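PDB 5AWO: isomaltodextranase from Arthrobacter globiformis, which hydrolyses alpha-1,6-glucosidic linkages in dextran-like polysaccharides, removing successive isomaltose units from the non-reducing ends of the chains. Local coordinates for residues A[30-35]-A[260-265]; A[38-43]-A[195-200]; A[237-242]-A[551-556]; A[306-311]-A[517-522]. All coordinates share one frame; numbering follows the deposited sequence.

Contact 1: A[30-35]-A[260-265]; sequences VFTRSG and NGDLVR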
loop_
_atom_site.group_PDB
_atom_site.type_symbol
_atom_site.label_atom_id
_atom_site.label_comp_id
_atom_site.label_asym_id
_atom_site.label_seq_id
_atom_site.Cartn_x
_atom_site.Cartn_y
_atom_site.Cartn_z
ATOM N N VAL A 30 -0.651 -5.250 -10.921
ATOM C CA VAL A 30 -1.732 -4.397 -11.348
ATOM C C VAL A 30 -2.394 -3.701 -10.143
ATOM O O VAL A 30 -2.914 -2.594 -10.271
ATOM C CB VAL A 30 -2.754 -5.211 -12.191
ATOM C CG1 VAL A 30 -3.385 -6.351 -11.411
ATOM C CG2 VAL A 30 -3.786 -4.310 -12.835
ATOM N N PHE A 31 -2.387 -4.354 -8.980
ATOM C CA PHE A 31 -3.001 -3.736 -7.802
ATOM C C PHE A 31 -2.280 -2.468 -7.368
ATOM O O PHE A 31 -2.921 -1.413 -7.192
ATOM C CB PHE A 31 -3.044 -4.724 -6.646
ATOM C CG PHE A 31 -3.978 -5.868 -6.887
ATOM C CD1 PHE A 31 -5.347 -5.739 -6.689
ATOM C CD2 PHE A 31 -3.478 -7.086 -7.312
ATOM C CE1 PHE A 31 -6.197 -6.798 -6.939
ATOM C CE2 PHE A 31 -4.322 -8.141 -7.545
ATOM C CZ PHE A 31 -5.678 -8.002 -7.359
ATOM N N THR A 32 -0.976 -2.520 -7.190
ATOM C CA THR A 32 -0.273 -1.330 -6.754
ATOM C C THR A 32 -0.111 -0.310 -7.876
ATOM O O THR A 32 0.052 0.881 -7.623
ATOM C CB THR A 32 1.106 -1.627 -6.164
ATOM O OG1 THR A 32 1.920 -2.267 -7.160
ATOM C CG2 THR A 32 0.997 -2.496 -4.914
ATOM N N ARG A 33 -0.111 -0.772 -9.131
ATOM C CA ARG A 33 -0.012 0.163 -10.245
ATOM C C ARG A 33 -1.287 0.915 -10.553
ATOM O O ARG A 33 -1.242 2.009 -11.113
ATOM C CB ARG A 33 0.449 -0.613 -11.487
ATOM C CG ARG A 33 1.841 -1.187 -11.351
ATOM C CD ARG A 33 2.187 -2.162 -12.481
ATOM N NE ARG A 33 2.146 -1.506 -13.787
ATOM C CZ ARG A 33 3.148 -0.799 -14.297
ATOM N NH1 ARG A 33 4.296 -0.633 -13.656
ATOM N NH2 ARG A 33 2.978 -0.198 -15.464
ATOM N N SER A 34 -2.436 0.326 -10.209
ATOM C CA SER A 34 -3.732 0.872 -10.617
ATOM C C SER A 34 -4.316 1.907 -9.663
ATOM O O SER A 34 -5.283 2.575 -10.038
ATOM C CB SER A 34 -4.786 -0.228 -10.826
ATOM O OG SER A 34 -4.400 -1.103 -11.871
ATOM N N GLY A 35 -3.759 2.058 -8.474
ATOM C CA GLY A 35 -4.350 2.994 -7.519
ATOM C C GLY A 35 -4.053 2.671 -6.084
ATOM O O GLY A 35 -3.013 2.101 -5.728
ATOM N N ASN A 260 7.579 -8.787 -3.035
ATOM C CA ASN A 260 6.640 -9.887 -3.086
ATOM C C ASN A 260 5.193 -9.630 -2.683
ATOM O O ASN A 260 4.361 -10.516 -2.809
ATOM C CB ASN A 260 7.186 -11.028 -2.231
ATOM C CG ASN A 260 8.492 -11.562 -2.768
ATOM O OD1 ASN A 260 9.572 -11.390 -2.158
ATOM N ND2 ASN A 260 8.406 -12.154 -3.917
ATOM N N GLY A 261 4.880 -8.396 -2.268
ATOM C CA GLY A 261 3.562 -8.060 -1.788
ATOM C C GLY A 261 2.943 -6.847 -2.427
ATOM O O GLY A 261 3.621 -6.108 -3.151
ATOM N N ASP A 262 1.660 -6.655 -2.139
ATOM C CA ASP A 262 0.926 -5.440 -2.555
ATOM C C ASP A 262 0.719 -4.453 -1.405
ATOM O O ASP A 262 0.856 -3.262 -1.627
ATOM C CB ASP A 262 -0.405 -5.812 -3.204
ATOM C CG ASP A 262 -0.232 -6.676 -4.438
ATOM O OD1 ASP A 262 0.607 -6.292 -5.282
ATOM O OD2 ASP A 262 -0.962 -7.669 -4.535
ATOM N N LEU A 263 0.373 -4.970 -0.223
ATOM C CA LEU A 263 0.098 -4.124 0.951
ATOM C C LEU A 263 1.005 -4.554 2.076
ATOM O O LEU A 263 1.272 -5.749 2.242
ATOM C CB LEU A 263 -1.340 -4.313 1.447
ATOM C CG LEU A 263 -2.443 -3.484 0.791
ATOM C CD1 LEU A 263 -2.707 -3.846 -0.673
ATOM C CD2 LEU A 263 -3.717 -3.632 1.616
ATOM N N VAL A 264 1.466 -3.571 2.871
ATOM C CA VAL A 264 2.145 -3.838 4.138
ATOM C C VAL A 264 1.519 -3.051 5.288
ATOM O O VAL A 264 1.275 -1.844 5.179
ATOM C CB VAL A 264 3.649 -3.516 4.116
ATOM C CG1 VAL A 264 4.380 -4.569 3.292
ATOM C CG2 VAL A 264 3.921 -2.089 3.626
ATOM N N ARG A 265 1.235 -3.740 6.388
ATOM C CA ARG A 265 0.828 -3.008 7.610
ATOM C C ARG A 265 1.934 -2.098 8.101
ATOM O O ARG A 265 3.080 -2.528 8.219
ATOM C CB ARG A 265 0.419 -3.983 8.709
ATOM C CG ARG A 265 -1.035 -4.407 8.647
ATOM C CD ARG A 265 -1.983 -3.400 9.337
ATOM N NE ARG A 265 -1.605 -3.333 10.748
ATOM C CZ ARG A 265 -1.815 -4.311 11.632
ATOM N NH1 ARG A 265 -2.569 -5.353 11.321
ATOM N NH2 ARG A 265 -1.238 -4.257 12.828
HETATM O O HOH W 1 2.725 -4.817 -6.341
#
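Thr32 and Asp262 bring the backbones of the short helix 30-34 and of the residue leading into strand 263-265 to 6.0 Å between their CA atoms. The strand belongs to the TIM barrel, and the helix covers the end at which it begins. Asp262 is probably the proton donor, although catalytic groups of this fold normally gather at the opposite, C-terminal ends of the strands. Thr32 touches it with its methyl: CG2 lies 3.4 Å from Asp262 O and also reaches Asp262 OD1 at 3.8 Å. Phe31 approaches the other carboxylate oxygen obliquely, its CD2 lying 3.8 Å from Asp262 OD2, with ring and carboxylate planes inclined at 48°. Arg27 and Ser29 hold OD1, while the backbone N of Val243 donates to OD2, so polar partners grip both oxygens. Without the carboxylate, as with an alanine here, Arg27 would probably lose its mate and the amide of Val243 its side-chain acceptor. A water bridges the two segments, lying 2.8 Å from Thr32 OG1 and donating to Asp262 OD1, also at 2.8 Å.

Contact 2: A[38-43]-A[195-200]; sequences PRYWNI and VPYLRI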
loop_
_atom_site.group_PDB
_atom_site.type_symbol
_atom_site.label_atom_id
_atom_site.label_comp_id
_atom_site.label_asym_id
_atom_site.label_seq_id
_atom_site.Cartn_x
_atom_site.Cartn_y
_atom_site.Cartn_z
ATOM N N PRO A 38 -7.842 -1.316 -1.449
ATOM C CA PRO A 38 -9.232 -1.691 -1.649
ATOM C C PRO A 38 -10.162 -1.277 -0.498
ATOM O O PRO A 38 -9.719 -1.073 0.637
ATOM C CB PRO A 38 -9.167 -3.208 -1.705
ATOM C CG PRO A 38 -8.049 -3.556 -0.792
ATOM C CD PRO A 38 -7.034 -2.473 -1.007
ATOM N N ARG A 39 -11.447 -1.225 -0.798
ATOM C CA ARG A 39 -12.493 -0.990 0.161
ATOM C C ARG A 39 -13.012 -2.322 0.603
ATOM O O ARG A 39 -13.426 -3.142 -0.223
ATOM C CB ARG A 39 -13.631 -0.186 -0.481
ATOM C CG ARG A 39 -13.193 1.158 -0.972
ATOM C CD ARG A 39 -14.311 1.958 -1.626
ATOM N NE ARG A 39 -13.747 3.042 -2.420
ATOM C CZ ARG A 39 -14.425 3.865 -3.229
ATOM N NH1 ARG A 39 -15.754 3.802 -3.339
ATOM N NH2 ARG A 39 -13.746 4.746 -3.932
ATOM N N TYR A 40 -13.085 -2.552 1.908
ATOM C CA TYR A 40 -13.590 -3.802 2.426
ATOM C C TYR A 40 -14.117 -3.710 3.835
ATOM O O TYR A 40 -13.961 -2.652 4.490
ATOM C CB TYR A 40 -12.571 -4.939 2.275
ATOM C CG TYR A 40 -11.309 -4.945 3.141
ATOM C CD1 TYR A 40 -10.204 -4.159 2.817
ATOM C CD2 TYR A 40 -11.193 -5.781 4.242
ATOM C CE1 TYR A 40 -9.023 -4.251 3.557
ATOM C CE2 TYR A 40 -10.028 -5.856 4.970
ATOM C CZ TYR A 40 -8.948 -5.098 4.624
ATOM O OH TYR A 40 -7.774 -5.204 5.359
ATOM N N TRP A 41 -14.749 -4.781 4.295
ATOM C CA TRP A 41 -15.145 -4.969 5.675
ATOM C C TRP A 41 -14.453 -6.174 6.228
ATOM O O TRP A 41 -14.195 -7.154 5.494
ATOM C CB TRP A 41 -16.650 -5.200 5.775
ATOM C CG TRP A 41 -17.168 -5.468 7.143
ATOM C CD1 TRP A 41 -17.491 -4.543 8.104
ATOM C CD2 TRP A 41 -17.430 -6.746 7.723
ATOM N NE1 TRP A 41 -17.911 -5.166 9.236
ATOM C CE2 TRP A 41 -17.908 -6.524 9.028
ATOM C CE3 TRP A 41 -17.314 -8.071 7.249
ATOM C CZ2 TRP A 41 -18.254 -7.570 9.885
ATOM C CZ3 TRP A 41 -17.682 -9.101 8.098
ATOM C CH2 TRP A 41 -18.160 -8.842 9.387
ATOM N N ASN A 42 -14.107 -6.110 7.499
ATOM C CA ASN A 42 -13.435 -7.208 8.182
ATOM C C ASN A 42 -14.111 -7.540 9.500
ATOM O O ASN A 42 -14.621 -6.654 10.168
ATOM C CB ASN A 42 -11.955 -6.837 8.391
ATOM C CG ASN A 42 -11.121 -7.981 8.970
ATOM O OD1 ASN A 42 -11.182 -8.284 10.141
ATOM N ND2 ASN A 42 -10.270 -8.599 8.116
ATOM N N ILE A 43 -14.097 -8.819 9.867
ATOM C CA ILE A 43 -14.749 -9.332 11.061
ATOM C C ILE A 43 -14.088 -8.907 12.380
ATOM O O ILE A 43 -14.564 -9.268 13.432
ATOM C CB ILE A 43 -14.816 -10.896 11.056
ATOM C CG1 ILE A 43 -13.422 -11.524 11.222
ATOM C CG2 ILE A 43 -15.524 -11.407 9.812
ATOM C CD1 ILE A 43 -13.419 -12.991 11.579
ATOM N N VAL A 195 -11.444 -15.324 -4.609
ATOM C CA VAL A 195 -10.950 -14.354 -3.612
ATOM C C VAL A 195 -10.002 -13.327 -4.243
ATOM O O VAL A 195 -8.986 -13.692 -4.825
ATOM C CB VAL A 195 -10.232 -15.144 -2.502
ATOM C CG1 VAL A 195 -9.499 -14.229 -1.533
ATOM C CG2 VAL A 195 -11.201 -16.007 -1.750
ATOM N N PRO A 196 -10.308 -12.011 -4.136
ATOM C CA PRO A 196 -9.419 -11.019 -4.686
ATOM C C PRO A 196 -8.388 -10.460 -3.696
ATOM O O PRO A 196 -7.570 -9.662 -4.088
ATOM C CB PRO A 196 -10.379 -9.898 -5.091
ATOM C CG PRO A 196 -11.405 -9.941 -4.022
ATOM C CD PRO A 196 -11.591 -11.405 -3.715
ATOM N N TYR A 197 -8.415 -10.937 -2.458
ATOM C CA TYR A 197 -7.657 -10.323 -1.382
ATOM C C TYR A 197 -7.296 -11.406 -0.365
ATOM O O TYR A 197 -8.177 -11.985 0.284
ATOM C CB TYR A 197 -8.530 -9.272 -0.721
ATOM C CG TYR A 197 -7.853 -8.396 0.321
ATOM C CD1 TYR A 197 -6.922 -7.452 -0.047
ATOM C CD2 TYR A 197 -8.188 -8.518 1.655
ATOM C CE1 TYR A 197 -6.333 -6.616 0.892
ATOM C CE2 TYR A 197 -7.602 -7.684 2.606
ATOM C CZ TYR A 197 -6.690 -6.746 2.210
ATOM O OH TYR A 197 -6.109 -5.899 3.146
ATOM N N LEU A 198 -5.992 -11.660 -0.222
ATOM C CA LEU A 198 -5.480 -12.631 0.751
ATOM C C LEU A 198 -4.627 -11.899 1.791
ATOM O O LEU A 198 -3.643 -11.242 1.447
ATOM C CB LEU A 198 -4.687 -13.722 0.038
ATOM C CG LEU A 198 -4.126 -14.809 0.950
ATOM C CD1 LEU A 198 -5.243 -15.599 1.586
ATOM C CD2 LEU A 198 -3.155 -15.725 0.197
ATOM N N ARG A 199 -5.031 -12.025 3.048
ATOM C CA ARG A 199 -4.425 -11.283 4.169
ATOM C C ARG A 199 -3.595 -12.232 5.019
ATOM O O ARG A 199 -4.133 -13.106 5.678
ATOM C CB ARG A 199 -5.516 -10.585 4.987
ATOM C CG ARG A 199 -4.982 -9.603 6.026
ATOM C CD ARG A 199 -6.068 -8.637 6.470
ATOM N NE ARG A 199 -5.634 -7.625 7.436
ATOM C CZ ARG A 199 -5.083 -6.483 7.118
ATOM N NH1 ARG A 199 -4.779 -6.178 5.858
ATOM N NH2 ARG A 199 -4.792 -5.633 8.101
ATOM N N ILE A 200 -2.274 -12.017 4.962
ATOM C CA ILE A 200 -1.297 -12.992 5.456
ATOM C C ILE A 200 -0.599 -12.386 6.679
ATOM O O ILE A 200 0.231 -11.490 6.538
ATOM C CB ILE A 200 -0.260 -13.291 4.379
ATOM C CG1 ILE A 200 -0.956 -13.787 3.099
ATOM C CG2 ILE A 200 0.755 -14.277 4.915
ATOM C CD1 ILE A 200 0.011 -14.070 1.964
#
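Tyr197 meets Tyr40 across the interior of the TIM barrel, its edge turned to the Tyr40 face in a tilted edge-to-face stack with centroids 4.6 Å apart and planes at 50°. Its CG stands anti to the backbone N (chi1 -173°), which carries the ring from CB toward strand 39-42. Along one side CD1 and then CE1 pass Pro38, the closer approach being 3.9 Å between Tyr197 CE1 and Pro38 CG. On the other side CE2 lies over one face of Tyr40, offset toward its rim and 3.5 Å from Tyr40 CZ. At the tip, Tyr197 OH donates a hydrogen bond to Tyr40 OH at 2.9 Å. Arg199, its extended chain reaching the same spot, lays a guanidinium face against Tyr40 OH, while its charge is paired with Asp314 and Asp316. Were Tyr197 a leucine, Tyr40 OH would probably lose this donor and the Tyr40 face its aromatic edge. Parallel strands of the barrel flank the two strands that carry the tyrosines: 77-79 and 343-345 beside strand 39-42, 120-124 and 242-245 beside strand 197-200, with helix 56-68 packed outside against Trp41.

Contact 3: A[237-242]-A[551-556]; sequences AGEDME and ADRSTV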
loop_
_atom_site.group_PDB
_atom_site.type_symbol
_atom_site.label_atom_id
_atom_site.label_comp_id
_atom_site.label_asym_id
_atom_site.label_seq_id
_atom_site.Cartn_x
_atom_site.Cartn_y
_atom_site.Cartn_z
ATOM N N ALA A 237 -0.089 -15.966 -6.367
ATOM C CA ALA A 237 -1.167 -14.975 -6.375
ATOM C C ALA A 237 -1.324 -14.360 -7.767
ATOM O O ALA A 237 -2.427 -14.000 -8.194
ATOM C CB ALA A 237 -0.867 -13.873 -5.352
ATOM N N GLY A 238 -0.200 -14.196 -8.442
ATOM C CA GLY A 238 -0.223 -13.566 -9.762
ATOM C C GLY A 238 -0.907 -12.210 -9.750
ATOM O O GLY A 238 -0.795 -11.470 -8.778
ATOM N N GLU A 239 -1.614 -11.891 -10.825
ATOM C CA GLU A 239 -2.286 -10.612 -10.993
ATOM C C GLU A 239 -3.741 -10.650 -10.555
ATOM O O GLU A 239 -4.424 -9.631 -10.624
ATOM C CB GLU A 239 -2.215 -10.182 -12.475
ATOM C CG GLU A 239 -0.805 -9.896 -12.906
ATOM C CD GLU A 239 -0.258 -8.601 -12.312
ATOM O OE1 GLU A 239 -0.517 -7.571 -12.905
ATOM O OE2 GLU A 239 0.520 -8.647 -11.350
ATOM N N ASP A 240 -4.253 -11.806 -10.159
ATOM C CA ASP A 240 -5.668 -11.941 -9.890
ATOM C C ASP A 240 -6.031 -11.703 -8.431
ATOM O O ASP A 240 -7.158 -11.347 -8.132
ATOM C CB ASP A 240 -6.207 -13.308 -10.366
ATOM C CG ASP A 240 -6.358 -13.371 -11.893
ATOM O OD1 ASP A 240 -5.630 -12.678 -12.581
ATOM O OD2 ASP A 240 -7.210 -14.104 -12.397
ATOM N N MET A 241 -5.073 -11.925 -7.535
ATOM C CA MET A 241 -5.325 -11.858 -6.093
ATOM C C MET A 241 -4.283 -10.972 -5.438
ATOM O O MET A 241 -3.085 -11.084 -5.653
ATOM C CB MET A 241 -5.290 -13.247 -5.468
ATOM C CG MET A 241 -5.818 -13.240 -4.025
ATOM S SD MET A 241 -6.131 -14.916 -3.399
ATOM C CE MET A 241 -4.401 -15.413 -3.350
ATOM N N GLU A 242 -4.795 -10.024 -4.644
ATOM C CA GLU A 242 -3.973 -9.038 -3.955
ATOM C C GLU A 242 -3.345 -9.626 -2.694
ATOM O O GLU A 242 -4.004 -10.315 -1.926
ATOM C CB GLU A 242 -4.850 -7.815 -3.614
ATOM C CG GLU A 242 -4.063 -6.579 -3.171
ATOM C CD GLU A 242 -4.880 -5.295 -3.242
ATOM O OE1 GLU A 242 -6.109 -5.337 -3.023
ATOM O OE2 GLU A 242 -4.241 -4.257 -3.532
ATOM N N ALA A 551 -1.506 -0.159 -16.997
ATOM C CA ALA A 551 -1.501 -0.640 -15.599
ATOM C C ALA A 551 -1.050 -2.093 -15.491
ATOM O O ALA A 551 -0.392 -2.462 -14.511
ATOM C CB ALA A 551 -2.856 -0.441 -14.959
ATOM N N ASP A 552 -1.328 -2.907 -16.517
ATOM C CA ASP A 552 -0.900 -4.320 -16.527
ATOM C C ASP A 552 0.562 -4.553 -16.952
ATOM O O ASP A 552 0.982 -5.705 -17.125
ATOM C CB ASP A 552 -1.869 -5.190 -17.358
ATOM C CG ASP A 552 -1.600 -5.135 -18.842
ATOM O OD1 ASP A 552 -0.882 -4.222 -19.295
ATOM O OD2 ASP A 552 -2.127 -6.066 -19.526
ATOM N N ARG A 553 1.311 -3.464 -17.100
ATOM C CA ARG A 553 2.746 -3.435 -17.459
ATOM C C ARG A 553 3.006 -3.501 -18.970
ATOM O O ARG A 553 4.153 -3.335 -19.365
ATOM C CB ARG A 553 3.596 -4.512 -16.752
ATOM C CG ARG A 553 3.632 -4.383 -15.230
ATOM C CD ARG A 553 4.329 -5.586 -14.625
ATOM N NE ARG A 553 3.600 -6.791 -14.964
ATOM C CZ ARG A 553 2.389 -7.096 -14.502
ATOM N NH1 ARG A 553 1.757 -6.294 -13.639
ATOM N NH2 ARG A 553 1.814 -8.230 -14.898
ATOM N N SER A 554 1.967 -3.670 -19.769
ATOM C CA SER A 554 2.140 -3.722 -21.243
ATOM C C SER A 554 2.823 -2.445 -21.712
ATOM O O SER A 554 2.426 -1.335 -21.369
ATOM C CB SER A 554 0.787 -3.850 -21.937
ATOM O OG SER A 554 0.100 -5.075 -21.609
ATOM N N THR A 555 3.853 -2.578 -22.552
ATOM C CA THR A 555 4.607 -1.431 -23.019
ATOM C C THR A 555 3.833 -0.536 -24.039
ATOM O O THR A 555 3.308 -1.054 -25.026
ATOM C CB THR A 555 5.943 -1.933 -23.607
ATOM O OG1 THR A 555 6.705 -2.565 -22.562
ATOM C CG2 THR A 555 6.734 -0.819 -24.170
ATOM N N VAL A 556 3.742 0.766 -23.758
ATOM C CA VAL A 556 3.126 1.806 -24.630
ATOM C C VAL A 556 4.234 2.553 -25.385
ATOM O O VAL A 556 4.068 2.931 -26.562
ATOM C CB VAL A 556 2.307 2.873 -23.812
ATOM C CG1 VAL A 556 1.709 3.963 -24.708
ATOM C CG2 VAL A 556 1.176 2.223 -23.048
#
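Glu239 and Arg553 reach toward each other from opposite directions and close a salt bridge between the catalytic barrel and the carbohydrate-binding module, from the loop after helix 223-237 to the loop before strand 555-564. The tight part is one bond: Arg553 NH1 donates to Glu239 OE1 at 2.7 Å, with an N-H...O angle of 158°. OE1 lies at the guanidinium edge, close to its plane; the donor arrives 47° out of the carboxylate plane, and the two flat groups stand almost perpendicular instead of pairing side by side. A bend in the arginine chain (chi3 -61°) turns the group to this angle. Beside the bond, Arg553 NH2 also comes close, 3.1 Å from Glu239 OE1. The loose side is that of Asp552, which faces solvent and buries almost nothing here; it serves its own loop, its OD1 accepting from Ser554 N at 2.9 Å in an Asx turn and from Ser554 OG at 2.7 Å. Glu239 OE1 also takes the backbone N of Val30, and Arg553 NH1 has a weak bond to Asn28 O. Joined by opposite charges with little apolar cover, the two domains probably meet here through electrostatic attraction, partly screened by solvent.

Contact 4: A[306-311]-A[517-522]; sequences NGRGQL and TFAVQV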
loop_
_atom_site.group_PDB
_atom_site.type_symbol
_atom_site.label_atom_id
_atom_site.label_comp_id
_atom_site.label_asym_id
_atom_site.label_seq_id
_atom_site.Cartn_x
_atom_site.Cartn_y
_atom_site.Cartn_z
ATOM N N ASN A 306 5.855 4.012 -0.925
ATOM C CA ASN A 306 4.494 3.966 -1.458
ATOM C C ASN A 306 4.434 4.347 -2.941
ATOM O O ASN A 306 5.463 4.645 -3.551
ATOM C CB ASN A 306 3.522 4.769 -0.599
ATOM C CG ASN A 306 3.581 6.266 -0.829
ATOM O OD1 ASN A 306 4.134 6.766 -1.808
ATOM N ND2 ASN A 306 2.928 7.009 0.068
ATOM N N GLY A 307 3.249 4.267 -3.524
ATOM C CA GLY A 307 3.000 4.741 -4.889
ATOM C C GLY A 307 2.896 3.660 -5.947
ATOM O O GLY A 307 3.061 2.478 -5.681
ATOM N N ARG A 308 2.620 4.087 -7.167
ATOM C CA ARG A 308 2.295 3.148 -8.219
ATOM C C ARG A 308 3.445 2.187 -8.483
ATOM O O ARG A 308 4.566 2.615 -8.796
ATOM C CB ARG A 308 1.927 3.883 -9.522
ATOM C CG ARG A 308 0.771 4.874 -9.398
ATOM C CD ARG A 308 -0.436 4.327 -8.642
ATOM N NE ARG A 308 -1.515 5.326 -8.586
ATOM C CZ ARG A 308 -2.500 5.454 -9.477
ATOM N NH1 ARG A 308 -2.622 4.628 -10.518
ATOM N NH2 ARG A 308 -3.413 6.397 -9.319
ATOM N N GLY A 309 3.138 0.900 -8.333
ATOM C CA GLY A 309 4.066 -0.201 -8.540
ATOM C C GLY A 309 4.985 -0.525 -7.389
ATOM O O GLY A 309 5.708 -1.504 -7.473
ATOM N N GLN A 310 4.930 0.269 -6.309
ATOM C CA GLN A 310 5.710 0.010 -5.093
ATOM C C GLN A 310 4.777 -0.698 -4.089
ATOM O O GLN A 310 4.182 -1.686 -4.458
ATOM C CB GLN A 310 6.356 1.309 -4.585
ATOM C CG GLN A 310 7.230 1.991 -5.638
ATOM C CD GLN A 310 8.359 1.088 -6.134
ATOM O OE1 GLN A 310 9.072 0.465 -5.325
ATOM N NE2 GLN A 310 8.526 1.028 -7.463
ATOM N N LEU A 311 4.578 -0.159 -2.882
ATOM C CA LEU A 311 3.672 -0.783 -1.928
ATOM C C LEU A 311 2.482 0.138 -1.628
ATOM O O LEU A 311 2.608 1.380 -1.621
ATOM C CB LEU A 311 4.391 -1.092 -0.629
ATOM C CG LEU A 311 5.253 -2.353 -0.643
ATOM C CD1 LEU A 311 6.186 -2.359 0.538
ATOM C CD2 LEU A 311 4.374 -3.593 -0.671
ATOM N N THR A 517 8.170 6.858 -10.774
ATOM C CA THR A 517 6.981 6.505 -11.535
ATOM C C THR A 517 5.873 7.520 -11.321
ATOM O O THR A 517 5.532 7.871 -10.170
ATOM C CB THR A 517 6.465 5.090 -11.183
ATOM O OG1 THR A 517 7.479 4.120 -11.517
ATOM C CG2 THR A 517 5.183 4.745 -11.875
ATOM N N PHE A 518 5.302 7.958 -12.435
ATOM C CA PHE A 518 4.189 8.906 -12.489
ATOM C C PHE A 518 3.000 8.219 -13.123
ATOM O O PHE A 518 3.139 7.490 -14.114
ATOM C CB PHE A 518 4.526 10.125 -13.365
ATOM C CG PHE A 518 5.733 10.890 -12.928
ATOM C CD1 PHE A 518 5.622 11.959 -12.046
ATOM C CD2 PHE A 518 6.985 10.584 -13.451
ATOM C CE1 PHE A 518 6.723 12.694 -11.668
ATOM C CE2 PHE A 518 8.091 11.308 -13.072
ATOM C CZ PHE A 518 7.976 12.364 -12.182
ATOM N N ALA A 519 1.805 8.471 -12.593
ATOM C CA ALA A 519 0.590 8.064 -13.247
ATOM C C ALA A 519 0.022 9.244 -13.990
ATOM O O ALA A 519 -0.136 10.309 -13.431
ATOM C CB ALA A 519 -0.424 7.565 -12.235
ATOM N N VAL A 520 -0.312 9.038 -15.259
ATOM C CA VAL A 520 -0.817 10.123 -16.089
ATOM C C VAL A 520 -2.057 9.632 -16.833
ATOM O O VAL A 520 -2.105 8.497 -17.291
ATOM C CB VAL A 520 0.257 10.639 -17.094
ATOM C CG1 VAL A 520 1.560 10.968 -16.398
ATOM C CG2 VAL A 520 0.501 9.643 -18.199
ATOM N N GLN A 521 -3.053 10.505 -16.932
ATOM C CA GLN A 521 -4.305 10.196 -17.624
ATOM C C GLN A 521 -4.403 11.120 -18.848
ATOM O O GLN A 521 -4.217 12.329 -18.717
ATOM C CB GLN A 521 -5.492 10.403 -16.678
ATOM C CG GLN A 521 -6.807 9.757 -17.116
ATOM C CD GLN A 521 -6.981 8.312 -16.661
ATOM O OE1 GLN A 521 -6.167 7.784 -15.913
ATOM N NE2 GLN A 521 -8.043 7.663 -17.132
ATOM N N VAL A 522 -4.626 10.528 -20.025
ATOM C CA VAL A 522 -4.836 11.290 -21.282
ATOM C C VAL A 522 -6.077 10.775 -22.027
ATOM O O VAL A 522 -6.519 9.659 -21.798
ATOM C CB VAL A 522 -3.611 11.232 -22.241
ATOM C CG1 VAL A 522 -2.438 12.019 -21.681
ATOM C CG2 VAL A 522 -3.213 9.805 -22.529
HETATM O O HOH W 2 7.047 2.011 -9.804
#
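Arg308 spreads its guanidinium over Ala519, whose CB methyl sits above the centre of one face, 4.0 Å from Arg308 CZ. The aliphatic part of the arginine shares in this cover, with Arg308 CG 4.1 Å from the same methyl. The chain is folded at chi2 (-46°) and then runs straight to NE, a bend that turns the flat group over the strand of the carbohydrate-binding module. Beside it Thr517 packs its CG2 against the arginine backbone, 3.8 Å from Arg308 O. A water fills the polar corner of this first shell: it donates to Arg308 O at 2.7 Å, accepts from Gln310 NE2 at 2.9 Å, and lies 2.8 Å from Thr517 OG1, which also bonds Thr590 OG1. Farther out, a type II turn from Gly307 to Gln310 shapes the loop, closed by Gln310 N to Gly307 O at 3.0 Å; Gly309 takes the positive phi of its third position. The rotation of the guanidinium is fixed by backbone oxygens, Gly371 O receiving NH2 and Arg33 O receiving NH1, while Gly309 bonds the backbone of Thr32. The loop connects helix 295-302 to barrel strand 312-314, is touched by helix 30-34, and meets an inner strand, 515-522, which pairs with 482-484 and 585-592 in the antiparallel sheet of the module.

In the fold
Contacts 1, 2 and 4 are buried, whereas contact 3 lies at the surface. The first two reach the same parallel barrel: contact 2 spans its interior with aromatic rings and hydroxyls, and contact 1 closes the strand-start end with a helix, a carboxylate and a water. They touch where Leu263 CD2 packs against the hydroxyl of Tyr197. Contacts 3 and 4 both join the catalytic domain to one antiparallel sheet of the carbohydrate-binding module, one by ion pairing in loops, the other by a flat cation laid on a methyl. Helix 30-34 of contact 1 links them, bonding Ala551 through Arg33 and residues 308-309 through its backbone.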